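Local coordinates for bifunctional protein PutA (Bdellovibrio bacteriovorus, PDB 5UR2), which probably oxidises L-proline to L-glutamate in two steps, pairing an FAD-dependent proline dehydrogenase with an NAD-dependent L-glutamate gamma-semialdehyde dehydrogenase, at residues Leu761-Phe773 and Phe796-Glu808. Residues are numbered along the deposited sequence; the frame is centred on the assembly and turned at random.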
ATOM      1  N   LEU B 761      19.682 -15.431  30.523  1.00 27.12           N
ATOM      2  CA  LEU B 761      20.959 -14.716  30.504  1.00 28.08           C
ATOM      3  C   LEU B 761      21.888 -15.197  29.391  1.00 29.18           C
ATOM      4  O   LEU B 761      22.737 -14.425  28.932  1.00 30.99           O
ATOM      5  CB  LEU B 761      21.619 -14.819  31.878  1.00 31.43           C
ATOM      6  CG  LEU B 761      20.764 -14.116  32.945  1.00 33.43           C
ATOM      7  CD1 LEU B 761      21.381 -14.143  34.330  1.00 31.72           C
ATOM      8  CD2 LEU B 761      20.550 -12.674  32.525  1.00 31.46           C
ATOM      9  N   ASP B 762      21.745 -16.444  28.932  1.00 31.71           N
ATOM     10  CA  ASP B 762      22.489 -16.885  27.749  1.00 35.23           C
ATOM     11  C   ASP B 762      22.160 -16.009  26.545  1.00 33.71           C
ATOM     12  O   ASP B 762      23.057 -15.482  25.873  1.00 29.90           O
ATOM     13  CB  ASP B 762      22.176 -18.354  27.417  1.00 41.13           C
ATOM     14  CG  ASP B 762      22.867 -19.346  28.340  1.00 45.64           C
ATOM     15  OD1 ASP B 762      23.906 -19.002  28.946  1.00 46.77           O
ATOM     16  OD2 ASP B 762      22.364 -20.485  28.445  1.00 47.64           O
ATOM     17  N   GLU B 763      20.865 -15.846  26.255  1.00 28.53           N
ATOM     18  CA  GLU B 763      20.466 -15.031  25.114  1.00 28.22           C
ATOM     19  C   GLU B 763      20.818 -13.567  25.351  1.00 25.28           C
ATOM     20  O   GLU B 763      21.326 -12.885  24.450  1.00 26.40           O
ATOM     21  CB  GLU B 763      18.963 -15.174  24.866  1.00 28.23           C
ATOM     22  CG  GLU B 763      18.426 -16.586  24.804  1.00 41.47           C
ATOM     23  CD  GLU B 763      18.399 -17.152  23.410  1.00 56.16           C
ATOM     24  OE1 GLU B 763      18.330 -16.367  22.443  1.00 66.43           O
ATOM     25  OE2 GLU B 763      18.441 -18.389  23.280  1.00 61.22           O
ATOM     26  N   ALA B 764      20.569 -13.072  26.566  1.00 26.02           N
ATOM     27  CA  ALA B 764      20.730 -11.645  26.831  1.00 27.05           C
ATOM     28  C   ALA B 764      22.180 -11.212  26.668  1.00 29.17           C
ATOM     29  O   ALA B 764      22.464 -10.215  25.991  1.00 33.20           O
ATOM     30  CB  ALA B 764      20.211 -11.305  28.229  1.00 22.08           C
ATOM     31  N   VAL B 765      23.119 -11.958  27.266  1.00 32.47           N
ATOM     32  CA  VAL B 765      24.528 -11.568  27.186  1.00 34.44           C
ATOM     33  C   VAL B 765      25.018 -11.634  25.745  1.00 33.25           C
ATOM     34  O   VAL B 765      25.665 -10.704  25.243  1.00 29.68           O
ATOM     35  CB  VAL B 765      25.399 -12.439  28.112  1.00 35.55           C
ATOM     36  CG1 VAL B 765      26.883 -12.191  27.814  1.00 21.15           C
ATOM     37  CG2 VAL B 765      25.114 -12.103  29.554  1.00 21.84           C
ATOM     38  N   ASP B 766      24.726 -12.738  25.058  1.00 23.48           N
ATOM     39  CA  ASP B 766      25.138 -12.841  23.668  1.00 26.87           C
ATOM     40  C   ASP B 766      24.550 -11.706  22.831  1.00 29.38           C
ATOM     41  O   ASP B 766      25.271 -11.046  22.076  1.00 31.27           O
ATOM     42  CB  ASP B 766      24.743 -14.198  23.100  1.00 30.09           C
ATOM     43  CG  ASP B 766      25.407 -14.468  21.771  1.00 40.25           C
ATOM     44  OD1 ASP B 766      26.644 -14.656  21.754  1.00 34.46           O
ATOM     45  OD2 ASP B 766      24.696 -14.482  20.745  1.00 43.91           O
ATOM     46  N   GLY B 767      23.250 -11.437  22.979  1.00 25.32           N
ATOM     47  CA  GLY B 767      22.638 -10.375  22.191  1.00 23.79           C
ATOM     48  C   GLY B 767      23.226  -9.000  22.481  1.00 26.30           C
ATOM     49  O   GLY B 767      23.480  -8.217  21.560  1.00 20.69           O
ATOM     50  N   VAL B 768      23.479  -8.696  23.758  1.00 19.07           N
ATOM     51  CA  VAL B 768      24.009  -7.375  24.098  1.00 27.05           C
ATOM     52  C   VAL B 768      25.460  -7.220  23.623  1.00 27.87           C
ATOM     53  O   VAL B 768      25.847  -6.167  23.085  1.00 25.60           O
ATOM     54  CB  VAL B 768      23.845  -7.121  25.605  1.00 28.59           C
ATOM     55  CG1 VAL B 768      24.668  -5.948  26.036  1.00 20.60           C
ATOM     56  CG2 VAL B 768      22.382  -6.880  25.931  1.00 21.15           C
ATOM     57  N   ILE B 769      26.285  -8.255  23.803  1.00 26.42           N
ATOM     58  CA  ILE B 769      27.677  -8.184  23.343  1.00 23.70           C
ATOM     59  C   ILE B 769      27.728  -7.876  21.852  1.00 25.11           C
ATOM     60  O   ILE B 769      28.408  -6.936  21.418  1.00 21.16           O
ATOM     61  CB  ILE B 769      28.440  -9.484  23.673  1.00 25.87           C
ATOM     62  CG1 ILE B 769      28.702  -9.583  25.165  1.00 24.12           C
ATOM     63  CG2 ILE B 769      29.794  -9.516  22.974  1.00 21.48           C
ATOM     64  CD1 ILE B 769      29.728  -8.571  25.637  1.00 20.95           C
ATOM     65  N   TYR B 770      26.986  -8.637  21.046  1.00 28.21           N
ATOM     66  CA  TYR B 770      27.056  -8.398  19.610  1.00 23.55           C
ATOM     67  C   TYR B 770      26.425  -7.065  19.242  1.00 19.82           C
ATOM     68  O   TYR B 770      26.953  -6.345  18.384  1.00 21.30           O
ATOM     69  CB  TYR B 770      26.418  -9.540  18.807  1.00 17.37           C
ATOM     70  CG  TYR B 770      26.447  -9.208  17.333  1.00 21.38           C
ATOM     71  CD1 TYR B 770      27.652  -9.106  16.667  1.00 24.33           C
ATOM     72  CD2 TYR B 770      25.268  -8.922  16.618  1.00 20.19           C
ATOM     73  CE1 TYR B 770      27.710  -8.768  15.324  1.00 26.96           C
ATOM     74  CE2 TYR B 770      25.314  -8.593  15.269  1.00 21.24           C
ATOM     75  CZ  TYR B 770      26.552  -8.507  14.630  1.00 28.46           C
ATOM     76  OH  TYR B 770      26.656  -8.166  13.296  1.00 25.47           O
ATOM     77  N   SER B 771      25.315  -6.700  19.890  1.00 25.68           N
ATOM     78  CA  SER B 771      24.680  -5.406  19.602  1.00 23.30           C
ATOM     79  C   SER B 771      25.580  -4.225  19.975  1.00 25.41           C
ATOM     80  O   SER B 771      25.527  -3.165  19.327  1.00 21.95           O
ATOM     81  CB  SER B 771      23.335  -5.298  20.332  1.00 25.26           C
ATOM     82  OG  SER B 771      22.387  -6.262  19.880  1.00 23.76           O
ATOM     83  N   ALA B 772      26.390  -4.376  21.027  1.00 24.29           N
ATOM     84  CA  ALA B 772      27.241  -3.301  21.520  1.00 27.32           C
ATOM     85  C   ALA B 772      28.597  -3.249  20.829  1.00 33.90           C
ATOM     86  O   ALA B 772      29.108  -2.154  20.573  1.00 37.11           O
ATOM     87  CB  ALA B 772      27.455  -3.443  23.027  1.00 29.58           C
ATOM     88  N   PHE B 773      29.207  -4.402  20.530  1.00 26.46           N
ATOM     89  CA  PHE B 773      30.578  -4.415  20.045  1.00 22.00           C
ATOM     90  C   PHE B 773      30.721  -4.887  18.597  1.00 23.90           C
ATOM     91  O   PHE B 773      31.805  -4.748  18.024  1.00 25.29           O
ATOM     92  CB  PHE B 773      31.458  -5.274  20.979  1.00 22.13           C
ATOM     93  CG  PHE B 773      31.524  -4.751  22.407  1.00 24.89           C
ATOM     94  CD1 PHE B 773      31.827  -3.413  22.662  1.00 26.19           C
ATOM     95  CD2 PHE B 773      31.265  -5.587  23.490  1.00 24.70           C
ATOM     96  CE1 PHE B 773      31.887  -2.922  23.969  1.00 28.98           C
ATOM     97  CE2 PHE B 773      31.318  -5.095  24.808  1.00 21.41           C
ATOM     98  CZ  PHE B 773      31.638  -3.764  25.043  1.00 21.84           C
ATOM     99  N   PHE B 796      23.835 -10.621  35.649  1.00 31.24           N
ATOM    100  CA  PHE B 796      23.984 -10.266  34.246  1.00 28.97           C
ATOM    101  C   PHE B 796      25.304  -9.553  33.995  1.00 30.52           C
ATOM    102  O   PHE B 796      26.029  -9.884  33.052  1.00 28.65           O
ATOM    103  CB  PHE B 796      22.814  -9.392  33.803  1.00 32.34           C
ATOM    104  CG  PHE B 796      23.007  -8.787  32.456  1.00 27.81           C
ATOM    105  CD1 PHE B 796      22.739  -9.516  31.316  1.00 26.59           C
ATOM    106  CD2 PHE B 796      23.457  -7.486  32.326  1.00 25.67           C
ATOM    107  CE1 PHE B 796      22.914  -8.962  30.063  1.00 22.17           C
ATOM    108  CE2 PHE B 796      23.631  -6.935  31.080  1.00 28.20           C
ATOM    109  CZ  PHE B 796      23.358  -7.677  29.948  1.00 25.20           C
ATOM    110  N   VAL B 797      25.628  -8.566  34.831  1.00 32.77           N
ATOM    111  CA  VAL B 797      26.829  -7.767  34.621  1.00 32.84           C
ATOM    112  C   VAL B 797      28.082  -8.619  34.790  1.00 31.90           C
ATOM    113  O   VAL B 797      29.068  -8.444  34.062  1.00 34.37           O
ATOM    114  CB  VAL B 797      26.809  -6.542  35.558  1.00 36.60           C
ATOM    115  CG1 VAL B 797      28.156  -5.876  35.625  1.00 31.93           C
ATOM    116  CG2 VAL B 797      25.785  -5.549  35.059  1.00 33.84           C
ATOM    117  N   ASP B 798      28.073  -9.565  35.735  1.00 34.26           N
ATOM    118  CA  ASP B 798      29.241 -10.437  35.874  1.00 36.49           C
ATOM    119  C   ASP B 798      29.473 -11.239  34.591  1.00 33.74           C
ATOM    120  O   ASP B 798      30.593 -11.288  34.077  1.00 33.36           O
ATOM    121  CB  ASP B 798      29.093 -11.368  37.081  1.00 41.62           C
ATOM    122  CG  ASP B 798      30.255 -12.377  37.207  1.00 56.38           C
ATOM    123  OD1 ASP B 798      31.379 -11.962  37.577  1.00 67.81           O
ATOM    124  OD2 ASP B 798      30.052 -13.587  36.937  1.00 50.12           O
ATOM    125  N   ARG B 799      28.417 -11.840  34.031  1.00 31.91           N
ATOM    126  CA  ARG B 799      28.600 -12.613  32.799  1.00 30.64           C
ATOM    127  C   ARG B 799      28.934 -11.713  31.612  1.00 33.96           C
ATOM    128  O   ARG B 799      29.723 -12.100  30.741  1.00 32.91           O
ATOM    129  CB  ARG B 799      27.357 -13.437  32.500  1.00 31.79           C
ATOM    130  CG  ARG B 799      27.098 -14.556  33.491  1.00 33.72           C
ATOM    131  CD  ARG B 799      26.060 -15.511  32.909  1.00 39.61           C
ATOM    132  NE  ARG B 799      26.597 -16.358  31.841  1.00 41.23           N
ATOM    133  CZ  ARG B 799      25.842 -17.105  31.036  1.00 43.27           C
ATOM    134  NH1 ARG B 799      24.520 -17.090  31.167  1.00 47.92           N
ATOM    135  NH2 ARG B 799      26.401 -17.861  30.098  1.00 35.51           N
ATOM    136  N   LEU B 800      28.346 -10.507  31.566  1.00 31.03           N
ATOM    137  CA  LEU B 800      28.652  -9.554  30.501  1.00 33.75           C
ATOM    138  C   LEU B 800      30.129  -9.186  30.503  1.00 32.30           C
ATOM    139  O   LEU B 800      30.782  -9.178  29.453  1.00 24.33           O
ATOM    140  CB  LEU B 800      27.800  -8.289  30.661  1.00 31.00           C
ATOM    141  CG  LEU B 800      27.993  -7.240  29.555  1.00 34.02           C
ATOM    142  CD1 LEU B 800      27.338  -7.680  28.241  1.00 36.54           C
ATOM    143  CD2 LEU B 800      27.519  -5.825  29.976  1.00 30.11           C
ATOM    144  N   VAL B 801      30.661  -8.856  31.685  1.00 32.71           N
ATOM    145  CA  VAL B 801      32.064  -8.474  31.814  1.00 32.28           C
ATOM    146  C   VAL B 801      32.974  -9.643  31.449  1.00 32.25           C
ATOM    147  O   VAL B 801      33.952  -9.487  30.709  1.00 28.71           O
ATOM    148  CB  VAL B 801      32.343  -7.958  33.240  1.00 30.67           C
ATOM    149  CG1 VAL B 801      33.853  -7.843  33.503  1.00 26.36           C
ATOM    150  CG2 VAL B 801      31.658  -6.614  33.446  1.00 37.25           C
ATOM    151  N   GLU B 802      32.675 -10.834  31.974  1.00 28.35           N
ATOM    152  CA  GLU B 802      33.502 -11.989  31.646  1.00 27.17           C
ATOM    153  C   GLU B 802      33.440 -12.318  30.162  1.00 28.46           C
ATOM    154  O   GLU B 802      34.452 -12.698  29.568  1.00 31.79           O
ATOM    155  CB  GLU B 802      33.081 -13.196  32.481  1.00 30.51           C
ATOM    156  CG  GLU B 802      33.424 -13.046  33.953  1.00 32.25           C
ATOM    157  CD  GLU B 802      34.911 -12.817  34.193  1.00 42.47           C
ATOM    158  OE1 GLU B 802      35.741 -13.473  33.528  1.00 46.45           O
ATOM    159  OE2 GLU B 802      35.251 -11.942  35.022  1.00 46.08           O
ATOM    160  N   THR B 803      32.266 -12.158  29.533  1.00 31.14           N
ATOM    161  CA  THR B 803      32.176 -12.435  28.102  1.00 29.05           C
ATOM    162  C   THR B 803      32.920 -11.371  27.307  1.00 28.11           C
ATOM    163  O   THR B 803      33.624 -11.684  26.339  1.00 31.79           O
ATOM    164  CB  THR B 803      30.710 -12.515  27.653  1.00 26.49           C
ATOM    165  OG1 THR B 803      30.034 -13.555  28.354  1.00 27.63           O
ATOM    166  CG2 THR B 803      30.621 -12.826  26.168  1.00 25.89           C
ATOM    167  N   ALA B 804      32.782 -10.104  27.709  1.00 27.91           N
ATOM    168  CA  ALA B 804      33.510  -9.037  27.032  1.00 29.12           C
ATOM    169  C   ALA B 804      35.023  -9.233  27.146  1.00 29.51           C
ATOM    170  O   ALA B 804      35.758  -8.942  26.197  1.00 25.33           O
ATOM    171  CB  ALA B 804      33.086  -7.679  27.589  1.00 29.67           C
ATOM    172  N   LYS B 805      35.506  -9.764  28.284  1.00 30.85           N
ATOM    173  CA  LYS B 805      36.933 -10.075  28.414  1.00 32.99           C
ATOM    174  C   LYS B 805      37.407 -11.093  27.385  1.00 32.48           C
ATOM    175  O   LYS B 805      38.611 -11.175  27.120  1.00 31.19           O
ATOM    176  CB  LYS B 805      37.280 -10.634  29.802  1.00 28.16           C
ATOM    177  CG  LYS B 805      37.350  -9.635  30.943  1.00 30.40           C
ATOM    178  CD  LYS B 805      37.742 -10.357  32.230  1.00 41.55           C
ATOM    179  CE  LYS B 805      37.687  -9.437  33.442  1.00 44.47           C
ATOM    180  NZ  LYS B 805      37.794 -10.217  34.702  1.00 44.96           N
ATOM    181  N   SER B 806      36.503 -11.904  26.839  1.00 30.20           N
ATOM    182  CA  SER B 806      36.915 -13.016  25.999  1.00 32.36           C
ATOM    183  C   SER B 806      36.972 -12.685  24.512  1.00 31.04           C
ATOM    184  O   SER B 806      37.561 -13.461  23.757  1.00 33.35           O
ATOM    185  CB  SER B 806      35.977 -14.208  26.219  1.00 33.57           C
ATOM    186  OG  SER B 806      35.935 -14.550  27.596  1.00 37.46           O
ATOM    187  N   ILE B 807      36.370 -11.583  24.054  1.00 30.21           N
ATOM    188  CA  ILE B 807      36.320 -11.354  22.612  1.00 33.29           C
ATOM    189  C   ILE B 807      37.630 -10.736  22.146  1.00 31.87           C
ATOM    190  O   ILE B 807      38.287  -9.985  22.873  1.00 30.02           O
ATOM    191  CB  ILE B 807      35.109 -10.496  22.193  1.00 29.43           C
ATOM    192  CG1 ILE B 807      35.201  -9.094  22.771  1.00 27.42           C
ATOM    193  CG2 ILE B 807      33.811 -11.183  22.628  1.00 24.86           C
ATOM    194  CD1 ILE B 807      34.093  -8.196  22.282  1.00 31.21           C
ATOM    195  N   GLU B 808      38.016 -11.065  20.918  1.00 28.33           N
ATOM    196  CA  GLU B 808      39.333 -10.730  20.397  1.00 33.19           C
ATOM    197  C   GLU B 808      39.262  -9.536  19.448  1.00 33.02           C
ATOM    198  O   GLU B 808      38.342  -9.426  18.634  1.00 29.49           O
ATOM    199  CB  GLU B 808      39.946 -11.938  19.683  1.00 37.29           C
ATOM    200  CG  GLU B 808      40.007 -13.191  20.551  1.00 43.96           C
ATOM    201  CD  GLU B 808      40.875 -14.286  19.958  1.00 46.73           C
ATOM    202  OE1 GLU B 808      42.012 -13.989  19.515  1.00 42.23           O
ATOM    203  OE2 GLU B 808      40.404 -15.442  19.914  1.00 49.33           O
TER
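Val765 and Leu800 mark where helices 761-773 and 796-806 come nearest, their CA atoms 5.7 Å apart; the axes approach to 9.7 Å and cross at a signed angle of -49°. The packing is knobs-into-holes in both directions. Val765 sits among Phe796, Arg799, Leu800 and Thr803: its CG2 lies 3.9 Å from Phe796 CE1, while CG1, anti to the backbone N (chi1 169°), meets Thr803 tip to tip. In return the ring of Phe796 fits among Leu761, Ala764, Val765 and Val768, with Leu761 CD2 and Val768 CG2 at its edge. Farther along, Ile769 and Leu800 lie alongside one another, pointing opposite ways, with Ile769 CD1 3.6 Å from Leu800 CD1. Phe773 closes the row, its CD2 4.0 Å from Ile807 CD1. At the other end Arg799, its chain bent at the third torsion, reaches Asp762 end-on: NH1 and NH2 both donate to OD1 of Asp762, each at 3.0 Å. OD1 lies in the guanidinium plane, but the carboxylate is turned 77° from it. Asp762 OD2 bonds instead to Ala148 N, and Arg799 NE forms a salt bridge with Glu154. Val768 and Phe796 also rest on Val786 of strand 783-789, which places the pair in the alpha/beta layering of the aldehyde dehydrogenase part. The chemistry is thus a buried aliphatic and aromatic seam with one ionic end, where Arg799 links the pair to Glu154 of helix 152-173, Asp762 links it to Ala148 just before that helix, and the arginine would probably keep both carboxylates ionised.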